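Local coordinates for putative branched chain amino acid ABC transporter, periplasmic amino acid-binding protein (Brucella ovis, PDB 7JFN) that probably serves as the periplasmic substrate-binding component of an ABC transport system for amino acids, likely branched-chain ones, at residues 142-147 / 383-388. Sequence-based numbering, arbitrary orientation.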
ATOM      1  N   PHE A 142       8.248   3.962  -6.217  1.00 18.68           N
ATOM      2  CA  PHE A 142       9.382   3.895  -7.116  1.00 19.43           C
ATOM      3  C   PHE A 142      10.264   5.117  -7.060  1.00 21.17           C
ATOM      4  O   PHE A 142      11.464   4.985  -7.337  1.00 21.70           O
ATOM      5  CB  PHE A 142       8.902   3.541  -8.531  1.00 18.88           C
ATOM      6  CG  PHE A 142       8.634   2.081  -8.614  1.00 18.89           C
ATOM      7  CD1 PHE A 142       9.689   1.200  -8.825  1.00 17.51           C
ATOM      8  CD2 PHE A 142       7.389   1.578  -8.271  1.00 21.08           C
ATOM      9  CE1 PHE A 142       9.466  -0.195  -8.774  1.00 19.25           C
ATOM     10  CE2 PHE A 142       7.163   0.184  -8.217  1.00 19.13           C
ATOM     11  CZ  PHE A 142       8.209  -0.692  -8.463  1.00 19.59           C
ATOM     12  N   LYS A 143       9.740   6.278  -6.649  1.00 21.77           N
ATOM     13  CA  LYS A 143      10.659   7.378  -6.352  1.00 23.54           C
ATOM     14  C   LYS A 143      11.545   7.035  -5.152  1.00 23.39           C
ATOM     15  O   LYS A 143      12.760   7.243  -5.202  1.00 22.81           O
ATOM     16  CB  LYS A 143       9.895   8.694  -6.139  1.00 27.10           C
ATOM     17  CG  LYS A 143       9.081   8.825  -4.860  1.00 32.34           C
ATOM     18  CD  LYS A 143       8.164  10.076  -4.850  1.00 34.39           C
ATOM     19  CE  LYS A 143       8.948  11.359  -4.624  1.00 40.90           C
ATOM     20  NZ  LYS A 143       9.608  11.393  -3.284  1.00 39.12           N
ATOM     21  N   THR A 144      10.978   6.434  -4.098  1.00 22.11           N
ATOM     22  CA  THR A 144      11.790   6.173  -2.903  1.00 22.10           C
ATOM     23  C   THR A 144      12.751   5.009  -3.116  1.00 22.54           C
ATOM     24  O   THR A 144      13.887   5.049  -2.625  1.00 22.34           O
ATOM     25  CB  THR A 144      10.917   5.924  -1.653  1.00 21.56           C
ATOM     26  OG1 THR A 144      10.025   4.809  -1.830  1.00 21.01           O
ATOM     27  CG2 THR A 144      10.135   7.196  -1.246  1.00 21.63           C
ATOM     28  N   VAL A 145      12.342   3.966  -3.842  1.00 18.83           N
ATOM     29  CA  VAL A 145      13.288   2.869  -4.037  1.00 20.50           C
ATOM     30  C   VAL A 145      14.448   3.336  -4.899  1.00 24.64           C
ATOM     31  O   VAL A 145      15.604   3.001  -4.624  1.00 22.10           O
ATOM     32  CB  VAL A 145      12.604   1.599  -4.590  1.00 22.41           C
ATOM     33  CG1 VAL A 145      12.338   1.665  -6.136  1.00 22.30           C
ATOM     34  CG2 VAL A 145      13.428   0.344  -4.244  1.00 20.57           C
ATOM     35  N   ALA A 146      14.175   4.189  -5.903  1.00 21.78           N
ATOM     36  CA  ALA A 146      15.259   4.711  -6.733  1.00 23.80           C
ATOM     37  C   ALA A 146      16.154   5.667  -5.951  1.00 24.55           C
ATOM     38  O   ALA A 146      17.389   5.596  -6.044  1.00 26.27           O
ATOM     39  CB  ALA A 146      14.685   5.409  -7.970  1.00 24.65           C
ATOM     40  N   GLN A 147      15.555   6.585  -5.184  1.00 24.16           N
ATOM     41  CA  GLN A 147      16.367   7.549  -4.438  1.00 27.92           C
ATOM     42  C   GLN A 147      17.187   6.853  -3.358  1.00 29.20           C
ATOM     43  O   GLN A 147      18.340   7.224  -3.114  1.00 30.40           O
ATOM     44  CB  GLN A 147      15.474   8.625  -3.820  1.00 26.54           C
ATOM     45  CG  GLN A 147      16.231   9.839  -3.305  1.00 33.65           C
ATOM     46  CD  GLN A 147      16.888  10.611  -4.437  1.00 39.89           C
ATOM     47  OE1 GLN A 147      16.203  11.176  -5.292  1.00 37.14           O
ATOM     48  NE2 GLN A 147      18.213  10.618  -4.464  1.00 36.06           N
ATOM     49  N   ASP A 383       7.814  13.846   4.250  1.00 30.02           N
ATOM     50  CA  ASP A 383       8.016  14.928   3.291  1.00 27.79           C
ATOM     51  C   ASP A 383       8.934  14.502   2.152  1.00 33.06           C
ATOM     52  O   ASP A 383       8.763  14.954   1.011  1.00 34.55           O
ATOM     53  CB  ASP A 383       8.585  16.166   3.994  1.00 35.34           C
ATOM     54  CG  ASP A 383       7.541  16.880   4.832  1.00 44.20           C
ATOM     55  OD1 ASP A 383       6.436  17.121   4.315  1.00 40.71           O
ATOM     56  OD2 ASP A 383       7.825  17.187   6.005  1.00 56.45           O
ATOM     57  N   GLU A 384       9.900  13.632   2.435  1.00 30.34           N
ATOM     58  CA  GLU A 384      10.771  13.115   1.390  1.00 28.78           C
ATOM     59  C   GLU A 384      10.114  12.016   0.564  1.00 30.73           C
ATOM     60  O   GLU A 384      10.593  11.725  -0.540  1.00 34.17           O
ATOM     61  CB  GLU A 384      12.055  12.553   1.993  1.00 32.38           C
ATOM     62  CG  GLU A 384      12.985  13.587   2.585  1.00 35.90           C
ATOM     63  CD  GLU A 384      14.144  12.942   3.290  1.00 39.65           C
ATOM     64  OE1 GLU A 384      13.899  12.033   4.118  1.00 35.15           O
ATOM     65  OE2 GLU A 384      15.298  13.312   2.991  1.00 46.69           O
ATOM     66  N   SER A 385       9.071  11.371   1.083  1.00 26.18           N
ATOM     67  CA  SER A 385       8.493  10.193   0.443  1.00 26.37           C
ATOM     68  C   SER A 385       7.283  10.498  -0.420  1.00 26.99           C
ATOM     69  O   SER A 385       7.102   9.847  -1.448  1.00 25.89           O
ATOM     70  CB  SER A 385       8.081   9.144   1.488  1.00 24.89           C
ATOM     71  OG  SER A 385       9.203   8.722   2.248  1.00 23.80           O
ATOM     72  N   ILE A 386       6.423  11.437  -0.007  1.00 24.88           N
ATOM     73  CA  ILE A 386       5.148  11.613  -0.694  1.00 24.75           C
ATOM     74  C   ILE A 386       5.391  12.093  -2.120  1.00 26.20           C
ATOM     75  O   ILE A 386       6.349  12.834  -2.407  1.00 28.06           O
ATOM     76  CB  ILE A 386       4.227  12.571   0.086  1.00 25.02           C
ATOM     77  CG1 ILE A 386       2.798  12.496  -0.457  1.00 23.81           C
ATOM     78  CG2 ILE A 386       4.746  14.007   0.046  1.00 28.80           C
ATOM     79  CD1 ILE A 386       1.768  13.162   0.457  1.00 26.27           C
ATOM     80  N   ASP A 387       4.532  11.645  -3.039  1.00 23.42           N
ATOM     81  CA  ASP A 387       4.693  12.012  -4.434  1.00 28.53           C
ATOM     82  C   ASP A 387       4.124  13.406  -4.697  1.00 29.03           C
ATOM     83  O   ASP A 387       3.288  13.903  -3.937  1.00 29.13           O
ATOM     84  CB  ASP A 387       4.014  10.967  -5.329  1.00 28.09           C
ATOM     85  CG  ASP A 387       2.516  10.783  -5.010  1.00 24.87           C
ATOM     86  OD1 ASP A 387       2.139  10.647  -3.819  1.00 25.44           O
ATOM     87  OD2 ASP A 387       1.716  10.774  -5.978  1.00 26.47           O
ATOM     88  N   PRO A 388       4.572  14.067  -5.760  1.00 30.12           N
ATOM     89  CA  PRO A 388       3.986  15.367  -6.113  1.00 31.57           C
ATOM     90  C   PRO A 388       2.506  15.222  -6.429  1.00 34.00           C
ATOM     91  O   PRO A 388       2.054  14.191  -6.932  1.00 34.41           O
ATOM     92  CB  PRO A 388       4.785  15.802  -7.348  1.00 37.81           C
ATOM     93  CG  PRO A 388       5.497  14.589  -7.832  1.00 37.64           C
ATOM     94  CD  PRO A 388       5.681  13.679  -6.652  1.00 33.65           C
TER
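Lys143 reaches from helix 138-152 to the C-terminal end of the short helix 382-385, where the chain turns into an extended loop. Both helices belong to one lobe of a two-lobed periplasmic binding protein fold, consistent with the leucine-binding protein family, and 382-385 directly follows strand 373-380 of that lobe's mixed sheet. Lys143 sets CG in the cleft between its own N and C (chi1 71°), and kinks farther out swing NZ toward the helix end. On the way Lys143 CD passes 4.0 Å from Asp387 CA and 3.6 Å from Ser385 O. Lys143 NZ makes a weak, long hydrogen bond to Ser385 O (3.5 Å). Glu384 O is nearer to Lys143 NZ, at 2.9 Å, but lies almost straight beyond the CE-NZ bond, where no N-H can point, and is not hydrogen-bonded. Carbonyl oxygens at a helix C-terminus would favour a positive charge here. Thr144 faces Ser385 at the closest backbone approach (CA to CA 6.2 Å), and both side chains touch Phe380 and Met354. The threonine hydroxyl turns away to Ile140 O and Ser265 OG, while the serine hydroxyl bonds back to Thr381 O. This leaves the methyl to make the contact, with Thr144 CG2 3.8 Å from Ser385 CA and 3.9 Å from its OG.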